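Local structure of Keto/oxoacid ferredoxin oxidoreductase, gamma subunit (Geobacter sulfurreducens, 3ON3) at residues M173-E176 / K177-A181. The protein is the gamma subunit of a keto/oxoacid ferredoxin oxidoreductase, which probably couples oxidation of 2-oxoacids to the reduction of ferredoxin. Sequence-based numbering, arbitrary orientation.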
loop_
_atom_site.group_PDB
_atom_site.type_symbol
_atom_site.label_atom_id
_atom_site.label_comp_id
_atom_site.label_asym_id
_atom_site.label_seq_id
_atom_site.Cartn_x
_atom_site.Cartn_y
_atom_site.Cartn_z
HETATM N N MSE B 173 13.441 -9.795 15.979
HETATM C CA MSE B 173 14.055 -8.846 16.895
HETATM C C MSE B 173 13.140 -7.709 17.318
HETATM O O MSE B 173 13.161 -7.295 18.485
HETATM C CB MSE B 173 15.344 -8.286 16.314
HETATM C CG MSE B 173 16.415 -9.341 16.099
HETATM SE SE MSE B 173 18.205 -8.561 16.019
HETATM C CE MSE B 173 18.372 -8.042 17.897
ATOM N N GLY B 174 12.368 -7.172 16.376
ATOM C CA GLY B 174 11.376 -6.174 16.726
ATOM C C GLY B 174 10.454 -6.762 17.796
ATOM O O GLY B 174 10.159 -6.147 18.840
ATOM N N PHE B 175 9.998 -7.973 17.509
ATOM C CA PHE B 175 9.113 -8.740 18.368
ATOM C C PHE B 175 9.706 -8.907 19.759
ATOM O O PHE B 175 9.060 -8.599 20.755
ATOM C CB PHE B 175 8.881 -10.114 17.736
ATOM C CG PHE B 175 7.839 -10.945 18.417
ATOM C CD1 PHE B 175 6.498 -10.817 18.070
ATOM C CD2 PHE B 175 8.204 -11.904 19.354
ATOM C CE1 PHE B 175 5.535 -11.606 18.663
ATOM C CE2 PHE B 175 7.242 -12.713 19.953
ATOM C CZ PHE B 175 5.908 -12.566 19.608
ATOM N N GLU B 176 10.946 -9.379 19.820
ATOM C CA GLU B 176 11.594 -9.652 21.098
ATOM C C GLU B 176 11.780 -8.373 21.922
ATOM O O GLU B 176 11.416 -8.333 23.099
ATOM C CB GLU B 176 12.964 -10.285 20.892
ATOM C CG GLU B 176 12.976 -11.618 20.198
ATOM C CD GLU B 176 14.377 -12.073 19.892
ATOM O OE1 GLU B 176 15.293 -11.223 19.891
ATOM O OE2 GLU B 176 14.563 -13.275 19.642
ATOM N N LYS B 177 12.368 -7.352 21.303
ATOM C CA LYS B 177 12.729 -6.116 22.004
ATOM C C LYS B 177 11.520 -5.336 22.517
ATOM O O LYS B 177 11.566 -4.782 23.608
ATOM C CB LYS B 177 13.598 -5.208 21.137
ATOM C CG LYS B 177 14.980 -5.748 20.829
ATOM C CD LYS B 177 15.847 -4.635 20.267
ATOM C CE LYS B 177 17.221 -5.115 19.877
ATOM N NZ LYS B 177 18.155 -3.957 19.748
ATOM N N ALA B 178 10.443 -5.292 21.742
ATOM C CA ALA B 178 9.217 -4.670 22.236
ATOM C C ALA B 178 8.721 -5.329 23.530
ATOM O O ALA B 178 8.300 -4.643 24.461
ATOM C CB ALA B 178 8.135 -4.713 21.191
ATOM N N LEU B 179 8.755 -6.658 23.575
ATOM C CA LEU B 179 8.282 -7.376 24.742
ATOM C C LEU B 179 9.146 -7.004 25.942
ATOM O O LEU B 179 8.627 -6.754 27.005
ATOM C CB LEU B 179 8.265 -8.898 24.505
ATOM C CG LEU B 179 7.159 -9.337 23.532
ATOM C CD1 LEU B 179 7.238 -10.837 23.214
ATOM C CD2 LEU B 179 5.752 -8.947 24.020
ATOM N N ALA B 180 10.460 -6.934 25.744
ATOM C CA ALA B 180 11.378 -6.681 26.842
ATOM C C ALA B 180 11.432 -5.196 27.229
ATOM O O ALA B 180 11.741 -4.870 28.365
ATOM C CB ALA B 180 12.769 -7.215 26.512
ATOM N N ALA B 181 11.108 -4.305 26.295
ATOM C CA ALA B 181 11.212 -2.875 26.556
ATOM C C ALA B 181 9.964 -2.319 27.236
ATOM O O ALA B 181 10.030 -1.316 27.938
ATOM C CB ALA B 181 11.517 -2.097 25.272
#
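M173, present as selenomethionine, and K177 lie side by side one helical turn apart, their side chains running the same way out from the backbone. The M173 chain is bent at its last torsion (chi3 70°), which turns the methyl forward, toward the C-terminal end of the helix, until CE rests 3.7 Å from CE of K177. The lysine is extended beyond CG, and its first carbons lie against the preceding turn, CG 3.3 Å from O of M173. Its ammonium group carries on past the selenomethionine to helix 117-125, where NZ forms a salt bridge with D124 and a hydrogen bond with T120; this pairing probably favours the charged form of the lysine. M173 packs on the same two residues.

On another flank of the helix, F175 and L179 make an i to i+4 apolar pair. With CG anti to the backbone N (chi1 -172°), the phenyl ring stands almost squarely out from the helix and does not tilt back toward its N-terminal end. The leucine comes to it: CG of L179 sits beside its own N (chi1 -71°), tipping CD1 back one turn to meet the ring obliquely, 3.8 Å from CE2 of F175. Both side chains also touch A141 of helix 131-143, and K148 adds a cation-pi contact to the ring.

These pairs belong to the last two turns of the C-terminal helix 164-181, which packs against helices 117-125 and 131-143 and against F115 in strand 111-115, outermost in the mixed sheet of this chain. Regular i to i+4 bonds run through the turn: K177 N, A178 N and A180 N bond to O of M173, G174 and E176, while L179 N to F175 O is weak at 3.4 Å. The E176 carboxylate turns back along the helix, OE2 accepting a hydrogen bond from Q172.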